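Local coordinates for protein isomerase/lactonizing enzyme (Agrobacterium tumefaciens, PDB 1RVK) that is of unknown function but, as a magnesium-binding enolase-superfamily member, probably catalyses a reaction that starts by abstracting a proton next to a substrate carboxylate, at residues 35-40 with 371-376; 9-14 with 49-54; 277-282 with 297-302; 269-274 with 302-307. All coordinates share one frame; numbering follows the deposited sequence.

Contact 1 (35-40 with 371-376); sequences QAMLTV and IDFTFI
Met37, present as selenomethionine, reaches from the middle of segment 35-40 into a cup formed by Ile371, Phe373 and Ile376, and offers a useful example of how one flexible side chain can serve three partners. Its chain leaves the strand fully extended, with CG opposite the backbone N (chi1 178°), and bends only at the last torsion. The extended part carries the selenium across to the helix and the residue leading into it, and the final bend turns the methyl group toward the phenyl ring. Met37 SE lies 3.9 Å from Ile376 CD1, the two side chains crossing at about a right angle, and 4.1 Å from Ile371 CG2. Met37 CE meets Phe373 CE2 at 4.1 Å. The selenium is 5.2 Å from the centroid of the Phe373 ring and 56° off its normal, an oblique Met-aromatic contact. One face of the ring is covered from within its own segment: Ile371 CG2 sits 3.6 Å above the ring plane, over its centre. Asp372 caps the N-terminus of the helix, its OD1 accepting from Phe375 N at 3.0 Å, met from above the carboxylate plane. In the fold, strand 30-42 is the middle strand of the three-stranded N-terminal sheet. Leu38 and Val40 pack on helix 98-116, whereas Met37 points toward the C-terminal helix 373-378. That helix also touches strand 3-15 through Ile376 on Phe11, and strand 47-52 through Phe373, edge-to-face with His49.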
loop_
_atom_site.group_PDB
_atom_site.type_symbol
_atom_site.label_atom_id
_atom_site.label_comp_id
_atom_site.label_asym_id
_atom_site.label_seq_id
_atom_site.Cartn_x
_atom_site.Cartn_y
_atom_site.Cartn_z
ATOM N N GLN A 35 -9.802 -13.646 6.478
ATOM C CA GLN A 35 -8.729 -12.720 6.818
ATOM C C GLN A 35 -7.945 -13.340 7.969
ATOM O O GLN A 35 -8.513 -14.045 8.795
ATOM C CB GLN A 35 -9.312 -11.372 7.254
ATOM C CG GLN A 35 -8.270 -10.354 7.700
ATOM C CD GLN A 35 -7.372 -9.888 6.566
ATOM O OE1 GLN A 35 -6.384 -9.192 6.791
ATOM N NE2 GLN A 35 -7.719 -10.263 5.340
ATOM N N ALA A 36 -6.645 -13.084 8.029
ATOM C CA ALA A 36 -5.846 -13.648 9.107
ATOM C C ALA A 36 -5.220 -12.568 9.980
ATOM O O ALA A 36 -4.849 -11.497 9.499
ATOM C CB ALA A 36 -4.756 -14.548 8.533
HETATM N N MSE A 37 -5.125 -12.851 11.274
HETATM C CA MSE A 37 -4.507 -11.922 12.204
HETATM C C MSE A 37 -3.359 -12.655 12.879
HETATM O O MSE A 37 -3.548 -13.742 13.434
HETATM C CB MSE A 37 -5.500 -11.431 13.265
HETATM C CG MSE A 37 -4.858 -10.491 14.299
HETATM SE SE MSE A 37 -6.065 -9.751 15.650
HETATM C CE MSE A 37 -6.415 -11.380 16.643
ATOM N N LEU A 38 -2.171 -12.068 12.796
ATOM C CA LEU A 38 -0.983 -12.639 13.412
ATOM C C LEU A 38 -0.778 -11.948 14.757
ATOM O O LEU A 38 -0.827 -10.719 14.840
ATOM C CB LEU A 38 0.238 -12.403 12.517
ATOM C CG LEU A 38 1.616 -12.951 12.928
ATOM C CD1 LEU A 38 2.127 -12.243 14.161
ATOM C CD2 LEU A 38 1.526 -14.446 13.160
ATOM N N THR A 39 -0.566 -12.738 15.806
ATOM C CA THR A 39 -0.334 -12.190 17.141
ATOM C C THR A 39 0.987 -12.704 17.712
ATOM O O THR A 39 1.274 -13.900 17.659
ATOM C CB THR A 39 -1.464 -12.576 18.134
ATOM O OG1 THR A 39 -2.689 -11.927 17.761
ATOM C CG2 THR A 39 -1.092 -12.160 19.551
ATOM N N VAL A 40 1.792 -11.789 18.240
ATOM C CA VAL A 40 3.063 -12.138 18.863
ATOM C C VAL A 40 2.916 -11.789 20.344
ATOM O O VAL A 40 2.540 -10.666 20.685
ATOM C CB VAL A 40 4.233 -11.329 18.260
ATOM C CG1 VAL A 40 5.542 -11.709 18.949
ATOM C CG2 VAL A 40 4.327 -11.595 16.761
ATOM N N ILE A 371 -8.790 -2.931 17.161
ATOM C CA ILE A 371 -9.273 -4.280 16.903
ATOM C C ILE A 371 -10.485 -4.752 17.698
ATOM O O ILE A 371 -10.519 -4.657 18.925
ATOM C CB ILE A 371 -8.125 -5.290 17.099
ATOM C CG1 ILE A 371 -6.916 -4.845 16.269
ATOM C CG2 ILE A 371 -8.572 -6.683 16.678
ATOM C CD1 ILE A 371 -5.665 -5.656 16.504
ATOM N N ASP A 372 -11.481 -5.264 16.981
ATOM C CA ASP A 372 -12.689 -5.786 17.611
ATOM C C ASP A 372 -12.434 -7.278 17.802
ATOM O O ASP A 372 -12.829 -8.094 16.969
ATOM C CB ASP A 372 -13.905 -5.581 16.701
ATOM C CG ASP A 372 -15.226 -5.854 17.413
ATOM O OD1 ASP A 372 -15.242 -6.658 18.370
ATOM O OD2 ASP A 372 -16.256 -5.274 17.004
ATOM N N PHE A 373 -11.758 -7.629 18.892
ATOM C CA PHE A 373 -11.435 -9.026 19.167
ATOM C C PHE A 373 -12.671 -9.907 19.320
ATOM O O PHE A 373 -12.642 -11.092 18.980
ATOM C CB PHE A 373 -10.563 -9.133 20.420
ATOM C CG PHE A 373 -9.222 -8.472 20.277
ATOM C CD1 PHE A 373 -9.036 -7.150 20.668
ATOM C CD2 PHE A 373 -8.151 -9.163 19.720
ATOM C CE1 PHE A 373 -7.803 -6.523 20.507
ATOM C CE2 PHE A 373 -6.912 -8.546 19.553
ATOM C CZ PHE A 373 -6.739 -7.222 19.947
ATOM N N THR A 374 -13.754 -9.327 19.826
ATOM C CA THR A 374 -14.992 -10.075 20.005
ATOM C C THR A 374 -15.561 -10.499 18.655
ATOM O O THR A 374 -16.013 -11.631 18.496
ATOM C CB THR A 374 -16.044 -9.238 20.758
ATOM O OG1 THR A 374 -15.546 -8.917 22.062
ATOM C CG2 THR A 374 -17.345 -10.010 20.890
ATOM N N PHE A 375 -15.535 -9.591 17.684
ATOM C CA PHE A 375 -16.042 -9.903 16.352
ATOM C C PHE A 375 -15.215 -11.023 15.727
ATOM O O PHE A 375 -15.755 -11.960 15.136
ATOM C CB PHE A 375 -15.999 -8.661 15.453
ATOM C CG PHE A 375 -16.350 -8.939 14.016
ATOM C CD1 PHE A 375 -15.390 -9.413 13.128
ATOM C CD2 PHE A 375 -17.652 -8.764 13.559
ATOM C CE1 PHE A 375 -15.722 -9.713 11.807
ATOM C CE2 PHE A 375 -17.995 -9.062 12.239
ATOM C CZ PHE A 375 -17.028 -9.537 11.360
ATOM N N ILE A 376 -13.898 -10.923 15.861
ATOM C CA ILE A 376 -13.014 -11.930 15.301
ATOM C C ILE A 376 -13.290 -13.292 15.933
ATOM O O ILE A 376 -13.331 -14.311 15.246
ATOM C CB ILE A 376 -11.541 -11.529 15.505
ATOM C CG1 ILE A 376 -11.242 -10.278 14.673
ATOM C CG2 ILE A 376 -10.625 -12.676 15.111
ATOM C CD1 ILE A 376 -9.869 -9.670 14.911
#

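Contact 2 (9-14 with 49-54); sequences RVFRTT and HSFTAP
Val10 and Pro54 are the closest CA pair of segments 9-14 and 49-54, with 6.7 Å between Val10 CA and Pro54 CA; the segments lie largely on the two outer strands of a three-stranded antiparallel sheet, flanking strand 30-42, and their side chains meet at two separate points. Toward one end, the CG1 branch of Val10 touches the ring carbon CG of Pro54 at 4.1 Å, the two side chains crossing at about a right angle where the second segment has already left its strand. The other point is aromatic. Phe11 CZ lies 4.0 Å from Phe51 CE1, and Phe11 CE1 is equally near the same atom, so that the far end of one ring meets a corner of the other. The planes are turned about 79° from each other, but each ring is approached obliquely. Phe11 reaches this place with CG lodged between its backbone N and carbonyl carbon (chi1 61°), and Arg9 O lies in the plane of its ring, at the edge. Tyr345 joins the group, edge-to-face with Phe11 and with its plane at about 45° to Phe51, while Ile376 of the C-terminal helix touches Phe51. The chemistry is thus wholly apolar: the link between these segments rests on apolar packing, without directional bonds. Directional bonding in this sheet runs instead through the central strand, as in the backbone pairings of Phe11 with Gln35 and Leu38 with Ser50.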
loop_
_atom_site.group_PDB
_atom_site.type_symbol
_atom_site.label_atom_id
_atom_site.label_comp_id
_atom_site.label_asym_id
_atom_site.label_seq_id
_atom_site.Cartn_x
_atom_site.Cartn_y
_atom_site.Cartn_z
ATOM N N ARG A 9 -4.894 -16.305 13.769
ATOM C CA ARG A 9 -6.330 -16.497 13.909
ATOM C C ARG A 9 -6.985 -16.076 12.606
ATOM O O ARG A 9 -6.883 -14.918 12.194
ATOM C CB ARG A 9 -6.876 -15.653 15.066
ATOM C CG ARG A 9 -6.378 -16.087 16.438
ATOM C CD ARG A 9 -6.897 -15.169 17.533
ATOM N NE ARG A 9 -6.617 -15.701 18.864
ATOM C CZ ARG A 9 -5.398 -15.856 19.375
ATOM N NH1 ARG A 9 -4.328 -15.514 18.669
ATOM N NH2 ARG A 9 -5.249 -16.360 20.593
ATOM N N VAL A 10 -7.637 -17.027 11.948
ATOM C CA VAL A 10 -8.316 -16.748 10.694
ATOM C C VAL A 10 -9.797 -16.557 10.984
ATOM O O VAL A 10 -10.405 -17.342 11.716
ATOM C CB VAL A 10 -8.132 -17.906 9.688
ATOM C CG1 VAL A 10 -8.769 -17.548 8.351
ATOM C CG2 VAL A 10 -6.648 -18.196 9.502
ATOM N N PHE A 11 -10.371 -15.501 10.419
ATOM C CA PHE A 11 -11.780 -15.206 10.625
ATOM C C PHE A 11 -12.393 -14.705 9.327
ATOM O O PHE A 11 -11.678 -14.441 8.358
ATOM C CB PHE A 11 -11.946 -14.142 11.711
ATOM C CG PHE A 11 -11.287 -12.832 11.381
ATOM C CD1 PHE A 11 -9.915 -12.665 11.544
ATOM C CD2 PHE A 11 -12.041 -11.768 10.886
ATOM C CE1 PHE A 11 -9.299 -11.454 11.221
ATOM C CE2 PHE A 11 -11.437 -10.555 10.559
ATOM C CZ PHE A 11 -10.062 -10.397 10.727
ATOM N N ARG A 12 -13.717 -14.571 9.312
ATOM C CA ARG A 12 -14.424 -14.105 8.123
ATOM C C ARG A 12 -14.853 -12.644 8.256
ATOM O O ARG A 12 -15.474 -12.260 9.245
ATOM C CB ARG A 12 -15.676 -14.956 7.880
ATOM C CG ARG A 12 -15.486 -16.452 8.072
ATOM C CD ARG A 12 -16.836 -17.148 8.256
ATOM N NE ARG A 12 -16.699 -18.481 8.842
ATOM C CZ ARG A 12 -16.152 -19.522 8.219
ATOM N NH1 ARG A 12 -15.688 -19.389 6.984
ATOM N NH2 ARG A 12 -16.062 -20.695 8.834
ATOM N N THR A 13 -14.513 -11.838 7.257
ATOM C CA THR A 13 -14.902 -10.436 7.237
ATOM C C THR A 13 -15.918 -10.280 6.102
ATOM O O THR A 13 -15.792 -10.918 5.056
ATOM C CB THR A 13 -13.687 -9.505 6.982
ATOM O OG1 THR A 13 -14.124 -8.141 6.977
ATOM C CG2 THR A 13 -13.032 -9.819 5.644
ATOM N N THR A 14 -16.933 -9.454 6.319
ATOM C CA THR A 14 -17.962 -9.226 5.311
ATOM C C THR A 14 -17.584 -7.990 4.512
ATOM O O THR A 14 -17.421 -6.910 5.072
ATOM C CB THR A 14 -19.332 -9.015 5.964
ATOM O OG1 THR A 14 -19.679 -10.187 6.711
ATOM C CG2 THR A 14 -20.393 -8.753 4.907
ATOM N N HIS A 49 -0.218 -7.205 17.185
ATOM C CA HIS A 49 -1.015 -7.820 16.125
ATOM C C HIS A 49 -0.842 -7.170 14.758
ATOM O O HIS A 49 -0.468 -6.002 14.656
ATOM C CB HIS A 49 -2.503 -7.734 16.481
ATOM C CG HIS A 49 -2.801 -7.980 17.925
ATOM N ND1 HIS A 49 -2.894 -9.245 18.461
ATOM C CD2 HIS A 49 -3.005 -7.119 18.950
ATOM C CE1 HIS A 49 -3.144 -9.153 19.756
ATOM N NE2 HIS A 49 -3.216 -7.875 20.078
ATOM N N SER A 50 -1.144 -7.934 13.713
ATOM C CA SER A 50 -1.076 -7.430 12.347
ATOM C C SER A 50 -1.924 -8.324 11.444
ATOM O O SER A 50 -1.999 -9.534 11.650
ATOM C CB SER A 50 0.375 -7.384 11.859
ATOM O OG SER A 50 0.494 -6.475 10.777
ATOM N N PHE A 51 -2.559 -7.720 10.443
ATOM C CA PHE A 51 -3.441 -8.442 9.530
ATOM C C PHE A 51 -2.849 -8.724 8.155
ATOM O O PHE A 51 -2.039 -7.950 7.647
ATOM C CB PHE A 51 -4.735 -7.645 9.354
ATOM C CG PHE A 51 -5.509 -7.468 10.624
ATOM C CD1 PHE A 51 -6.378 -8.457 11.065
ATOM C CD2 PHE A 51 -5.335 -6.328 11.408
ATOM C CE1 PHE A 51 -7.067 -8.318 12.270
ATOM C CE2 PHE A 51 -6.018 -6.180 12.614
ATOM C CZ PHE A 51 -6.885 -7.179 13.045
ATOM N N THR A 52 -3.269 -9.837 7.558
ATOM C CA THR A 52 -2.816 -10.217 6.222
ATOM C C THR A 52 -3.673 -11.360 5.693
ATOM O O THR A 52 -4.554 -11.859 6.393
ATOM C CB THR A 52 -1.334 -10.661 6.216
ATOM O OG1 THR A 52 -0.859 -10.710 4.865
ATOM C CG2 THR A 52 -1.177 -12.034 6.854
ATOM N N ALA A 53 -3.424 -11.764 4.452
ATOM C CA ALA A 53 -4.174 -12.855 3.840
ATOM C C ALA A 53 -3.723 -14.179 4.451
ATOM O O ALA A 53 -2.537 -14.382 4.705
ATOM C CB ALA A 53 -3.947 -12.866 2.332
ATOM N N PRO A 54 -4.667 -15.107 4.671
ATOM C CA PRO A 54 -4.405 -16.427 5.255
ATOM C C PRO A 54 -3.186 -17.185 4.725
ATOM O O PRO A 54 -2.384 -17.690 5.507
ATOM C CB PRO A 54 -5.709 -17.180 4.993
ATOM C CG PRO A 54 -6.737 -16.092 5.098
ATOM C CD PRO A 54 -6.091 -14.969 4.311
#

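Contact 3 (277-282 with 297-302); sequences DILRTG and HLAEAF
Leu279 and Ala299 form the tight half of this contact: Leu279 CD2 lies 3.9 Å from Ala299 CB, and both residues are buried. The small methyl lets the helix come close to the strand, with 6.7 Å between Leu279 CA and Ala299 CA. Leu279 holds CG opposite its backbone N (chi1 -162°), which sends the side chain out from the strand toward the helix. The looser half involves the same methyl group, since Leu279 CD2 is 4.4 Å from Leu298 CD2, and Leu298 is only partly buried. Beyond it lie exposed residues, among them His297 and Glu300. The pairing is a small instance of strand-to-helix packing inside a beta-alpha-beta crossover: strand 278-281 leads through helix 289-301 to the parallel neighbour strand 306-308. Cys306 of that strand touches both Leu279 and Ala299, and Ile271 of helix 263-272 packs on Leu279 and Leu298. Strand 278-281 also serves the metal site, because the adjacent Arg280 donates from NE to Glu258 OE1, a magnesium ligand. Leu279, its side chain about 13 Å from the ion, belongs to the layer between the barrel strands and their surrounding helices.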
loop_
_atom_site.group_PDB
_atom_site.type_symbol
_atom_site.label_atom_id
_atom_site.label_comp_id
_atom_site.label_asym_id
_atom_site.label_seq_id
_atom_site.Cartn_x
_atom_site.Cartn_y
_atom_site.Cartn_z
ATOM N N ASP A 277 12.076 9.275 -11.194
ATOM C CA ASP A 277 12.239 10.648 -10.717
ATOM C C ASP A 277 11.767 10.748 -9.269
ATOM O O ASP A 277 12.174 11.645 -8.530
ATOM C CB ASP A 277 11.416 11.598 -11.585
ATOM C CG ASP A 277 11.765 11.482 -13.056
ATOM O OD1 ASP A 277 12.895 11.867 -13.430
ATOM O OD2 ASP A 277 10.916 10.993 -13.831
ATOM N N ILE A 278 10.891 9.825 -8.887
ATOM C CA ILE A 278 10.344 9.751 -7.533
ATOM C C ILE A 278 10.407 8.270 -7.177
ATOM O O ILE A 278 10.010 7.423 -7.978
ATOM C CB ILE A 278 8.864 10.198 -7.492
ATOM C CG1 ILE A 278 8.722 11.627 -8.021
ATOM C CG2 ILE A 278 8.331 10.104 -6.070
ATOM C CD1 ILE A 278 7.277 12.048 -8.249
ATOM N N LEU A 279 10.907 7.950 -5.988
ATOM C CA LEU A 279 11.009 6.556 -5.577
ATOM C C LEU A 279 9.679 6.078 -5.005
ATOM O O LEU A 279 8.806 6.882 -4.669
ATOM C CB LEU A 279 12.107 6.403 -4.520
ATOM C CG LEU A 279 12.652 4.993 -4.263
ATOM C CD1 LEU A 279 13.339 4.476 -5.527
ATOM C CD2 LEU A 279 13.635 5.023 -3.087
ATOM N N ARG A 280 9.513 4.764 -4.912
ATOM C CA ARG A 280 8.290 4.215 -4.344
ATOM C C ARG A 280 8.654 3.050 -3.439
ATOM O O ARG A 280 9.631 2.339 -3.677
ATOM C CB ARG A 280 7.331 3.745 -5.441
ATOM C CG ARG A 280 5.920 3.386 -4.939
ATOM C CD ARG A 280 4.914 3.597 -6.068
ATOM N NE ARG A 280 3.518 3.286 -5.757
ATOM C CZ ARG A 280 2.745 3.956 -4.904
ATOM N NH1 ARG A 280 1.481 3.585 -4.729
ATOM N NH2 ARG A 280 3.226 4.977 -4.208
ATOM N N THR A 281 7.879 2.885 -2.376
ATOM C CA THR A 281 8.089 1.800 -1.438
ATOM C C THR A 281 6.717 1.475 -0.881
ATOM O O THR A 281 5.719 2.072 -1.283
ATOM C CB THR A 281 9.029 2.210 -0.279
ATOM O OG1 THR A 281 9.386 1.047 0.480
ATOM C CG2 THR A 281 8.344 3.219 0.645
ATOM N N GLY A 282 6.670 0.522 0.038
ATOM C CA GLY A 282 5.413 0.140 0.646
ATOM C C GLY A 282 5.732 -0.946 1.645
ATOM O O GLY A 282 6.595 -1.781 1.382
ATOM N N HIS A 297 14.742 6.727 3.998
ATOM C CA HIS A 297 16.007 7.392 4.302
ATOM C C HIS A 297 16.925 7.394 3.084
ATOM O O HIS A 297 17.626 8.371 2.820
ATOM C CB HIS A 297 16.676 6.687 5.484
ATOM C CG HIS A 297 15.860 6.733 6.738
ATOM N ND1 HIS A 297 16.083 5.893 7.806
ATOM C CD2 HIS A 297 14.824 7.530 7.093
ATOM C CE1 HIS A 297 15.218 6.169 8.767
ATOM N NE2 HIS A 297 14.443 7.158 8.359
ATOM N N LEU A 298 16.918 6.287 2.352
ATOM C CA LEU A 298 17.717 6.159 1.138
ATOM C C LEU A 298 17.333 7.286 0.176
ATOM O O LEU A 298 18.189 8.019 -0.324
ATOM C CB LEU A 298 17.441 4.802 0.487
ATOM C CG LEU A 298 17.848 4.613 -0.978
ATOM C CD1 LEU A 298 19.369 4.669 -1.120
ATOM C CD2 LEU A 298 17.314 3.277 -1.476
ATOM N N ALA A 299 16.035 7.424 -0.078
ATOM C CA ALA A 299 15.550 8.458 -0.981
ATOM C C ALA A 299 15.924 9.849 -0.488
ATOM O O ALA A 299 16.406 10.687 -1.258
ATOM C CB ALA A 299 14.032 8.350 -1.136
ATOM N N GLU A 300 15.705 10.099 0.797
ATOM C CA GLU A 300 16.016 11.404 1.369
ATOM C C GLU A 300 17.478 11.793 1.180
ATOM O O GLU A 300 17.778 12.957 0.914
ATOM C CB GLU A 300 15.674 11.437 2.859
ATOM C CG GLU A 300 15.917 12.800 3.488
ATOM C CD GLU A 300 15.874 12.761 5.000
ATOM O OE1 GLU A 300 16.210 13.782 5.631
ATOM O OE2 GLU A 300 15.507 11.709 5.558
ATOM N N ALA A 301 18.389 10.832 1.316
ATOM C CA ALA A 301 19.811 11.122 1.154
ATOM C C ALA A 301 20.115 11.616 -0.261
ATOM O O ALA A 301 21.086 12.346 -0.472
ATOM C CB ALA A 301 20.654 9.885 1.483
ATOM N N PHE A 302 19.289 11.220 -1.228
ATOM C CA PHE A 302 19.478 11.671 -2.603
ATOM C C PHE A 302 18.597 12.879 -2.900
ATOM O O PHE A 302 18.522 13.333 -4.036
ATOM C CB PHE A 302 19.179 10.549 -3.606
ATOM C CG PHE A 302 20.297 9.557 -3.752
ATOM C CD1 PHE A 302 20.382 8.451 -2.910
ATOM C CD2 PHE A 302 21.291 9.752 -4.704
ATOM C CE1 PHE A 302 21.441 7.552 -3.015
ATOM C CE2 PHE A 302 22.358 8.861 -4.820
ATOM C CZ PHE A 302 22.433 7.757 -3.971
#

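Contact 4 (269-274 with 302-307)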
loop_
_atom_site.group_PDB
_atom_site.type_symbol
_atom_site.label_atom_id
_atom_site.label_comp_id
_atom_site.label_asym_id
_atom_site.label_seq_id
_atom_site.Cartn_x
_atom_site.Cartn_y
_atom_site.Cartn_z
ATOM N N GLU A 269 19.225 0.559 -6.584
ATOM C CA GLU A 269 19.631 0.399 -7.973
ATOM C C GLU A 269 18.817 1.313 -8.884
ATOM O O GLU A 269 19.342 1.840 -9.868
ATOM C CB GLU A 269 19.480 -1.059 -8.410
ATOM C CG GLU A 269 20.219 -2.044 -7.502
ATOM C CD GLU A 269 21.712 -1.769 -7.404
ATOM O OE1 GLU A 269 22.348 -2.310 -6.477
ATOM O OE2 GLU A 269 22.257 -1.022 -8.250
ATOM N N TRP A 270 17.540 1.504 -8.557
ATOM C CA TRP A 270 16.697 2.380 -9.359
ATOM C C TRP A 270 17.208 3.813 -9.267
ATOM O O TRP A 270 17.164 4.557 -10.243
ATOM C CB TRP A 270 15.233 2.291 -8.905
ATOM C CG TRP A 270 14.510 1.131 -9.531
ATOM C CD1 TRP A 270 14.852 -0.190 -9.454
ATOM C CD2 TRP A 270 13.355 1.196 -10.376
ATOM N NE1 TRP A 270 13.984 -0.951 -10.206
ATOM C CE2 TRP A 270 13.056 -0.124 -10.782
ATOM C CE3 TRP A 270 12.544 2.242 -10.831
ATOM C CZ2 TRP A 270 11.980 -0.424 -11.623
ATOM C CZ3 TRP A 270 11.473 1.942 -11.665
ATOM C CH2 TRP A 270 11.202 0.619 -12.051
ATOM N N ILE A 271 17.719 4.196 -8.102
ATOM C CA ILE A 271 18.254 5.543 -7.933
ATOM C C ILE A 271 19.572 5.677 -8.689
ATOM O O ILE A 271 19.788 6.638 -9.429
ATOM C CB ILE A 271 18.503 5.871 -6.437
ATOM C CG1 ILE A 271 17.165 5.957 -5.696
ATOM C CG2 ILE A 271 19.266 7.186 -6.306
ATOM C CD1 ILE A 271 17.296 6.240 -4.212
ATOM N N LYS A 272 20.446 4.693 -8.505
ATOM C CA LYS A 272 21.758 4.690 -9.140
ATOM C C LYS A 272 21.688 4.736 -10.663
ATOM O O LYS A 272 22.503 5.402 -11.312
ATOM C CB LYS A 272 22.537 3.447 -8.697
ATOM C CG LYS A 272 23.994 3.405 -9.148
ATOM C CD LYS A 272 24.768 4.598 -8.611
ATOM C CE LYS A 272 26.268 4.426 -8.797
ATOM N NZ LYS A 272 26.817 3.363 -7.911
ATOM N N ALA A 273 20.709 4.037 -11.233
ATOM C CA ALA A 273 20.558 3.983 -12.682
ATOM C C ALA A 273 19.673 5.090 -13.243
ATOM O O ALA A 273 19.530 5.212 -14.457
ATOM C CB ALA A 273 20.005 2.625 -13.092
ATOM N N GLY A 274 19.086 5.893 -12.361
ATOM C CA GLY A 274 18.212 6.966 -12.804
ATOM C C GLY A 274 16.974 6.430 -13.497
ATOM O O GLY A 274 16.531 6.981 -14.508
ATOM N N PHE A 302 19.289 11.220 -1.228
ATOM C CA PHE A 302 19.478 11.671 -2.603
ATOM C C PHE A 302 18.597 12.879 -2.900
ATOM O O PHE A 302 18.522 13.333 -4.036
ATOM C CB PHE A 302 19.179 10.549 -3.606
ATOM C CG PHE A 302 20.297 9.557 -3.752
ATOM C CD1 PHE A 302 20.382 8.451 -2.910
ATOM C CD2 PHE A 302 21.291 9.752 -4.704
ATOM C CE1 PHE A 302 21.441 7.552 -3.015
ATOM C CE2 PHE A 302 22.358 8.861 -4.820
ATOM C CZ PHE A 302 22.433 7.757 -3.971
ATOM N N GLY A 303 17.943 13.400 -1.863
ATOM C CA GLY A 303 17.075 14.554 -2.027
ATOM C C GLY A 303 15.810 14.225 -2.793
ATOM O O GLY A 303 15.187 15.102 -3.397
HETATM N N MSE A 304 15.424 12.953 -2.760
HETATM C CA MSE A 304 14.241 12.486 -3.475
HETATM C C MSE A 304 13.078 12.188 -2.549
HETATM O O MSE A 304 13.257 11.996 -1.353
HETATM C CB MSE A 304 14.576 11.210 -4.255
HETATM C CG MSE A 304 15.579 11.400 -5.374
HETATM SE SE MSE A 304 16.090 9.710 -6.170
HETATM C CE MSE A 304 14.494 9.368 -7.212
ATOM N N GLU A 305 11.877 12.171 -3.113
ATOM C CA GLU A 305 10.696 11.828 -2.344
ATOM C C GLU A 305 10.493 10.335 -2.574
ATOM O O GLU A 305 10.963 9.784 -3.569
ATOM C CB GLU A 305 9.475 12.604 -2.839
ATOM C CG GLU A 305 9.404 14.034 -2.324
ATOM C CD GLU A 305 8.264 14.816 -2.950
ATOM O OE1 GLU A 305 8.211 14.894 -4.197
ATOM O OE2 GLU A 305 7.424 15.354 -2.197
ATOM N N CYS A 306 9.830 9.677 -1.635
ATOM C CA CYS A 306 9.556 8.255 -1.759
ATOM C C CYS A 306 8.102 8.097 -1.344
ATOM O O CYS A 306 7.772 8.194 -0.165
ATOM C CB CYS A 306 10.470 7.444 -0.840
ATOM S SG CYS A 306 10.360 5.655 -1.114
ATOM N N GLU A 307 7.238 7.874 -2.328
ATOM C CA GLU A 307 5.810 7.738 -2.076
ATOM C C GLU A 307 5.464 6.327 -1.610
ATOM O O GLU A 307 5.855 5.338 -2.227
ATOM C CB GLU A 307 5.037 8.116 -3.338
ATOM C CG GLU A 307 5.308 9.560 -3.808
ATOM C CD GLU A 307 4.891 10.612 -2.786
ATOM O OE1 GLU A 307 3.820 10.446 -2.170
ATOM O OE2 GLU A 307 5.620 11.615 -2.609
#
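A methyl group set almost exactly over an aromatic ring is the striking feature here: Ile271 CG2 stands 3.5 Å from the centroid of the Phe302 ring and only 8° off its normal, a CH-pi contact over the face. Phe302 CG and CD2 are each 3.6 Å from Ile271 CG2, and all six ring carbons lie within 4.0 Å of that methyl. Ile271 CG2, opposite the backbone N while CG1 stands beside it (chi1 -67°), faces the ring. Its CG1 comes nearest the selenium of Met304, a selenomethionine, with 3.9 Å between Ile271 CG1 and Met304 SE. The Ile271 and Met304 side chains run antiparallel alongside each other. Ile271 CD1 lies between the two partners, 4.0 Å from Phe302 CD1 and 4.2 Å from Met304 SE. The ring is exposed and Ile271 partly so, which makes this a hydrophobic patch at the surface. Each segment holds a helix C-terminus or the residues just after one. Gly274, with positive phi, closes helix 263-272 in a Schellman motif that includes Gly274 N to Ile271 O at 3.1 Å. Gly303 is the C-prime residue of a second one, in which Met304 N bonds to Ala299 O. Two neighbouring helix ends that meet just ahead of their next strands are a feature of the TIM-barrel fold, at the end opposite the strand C-termini where enolase-superfamily active sites lie.

The contacts form two pairs on opposite sides of the chain's centre. Contacts 1 and 2 touch and share the three-stranded sheet: contact 1 fastens the C-terminal helix to its middle strand in a buried setting, while partly buried contact 2 spans it. Contacts 3 and 4 belong to the barrel and share Phe302, which touches across contact 4 alone; contact 3 lies in the buried strand-helix layer, contact 4 at the surface, where helices end. All four are apolar yet differ in kind: selenomethionine among isoleucines and a ring in contact 1, ring on ring plus valine on proline in contact 2, aliphatic methyls in contact 3, methyl over a ring face with a second selenium in contact 4.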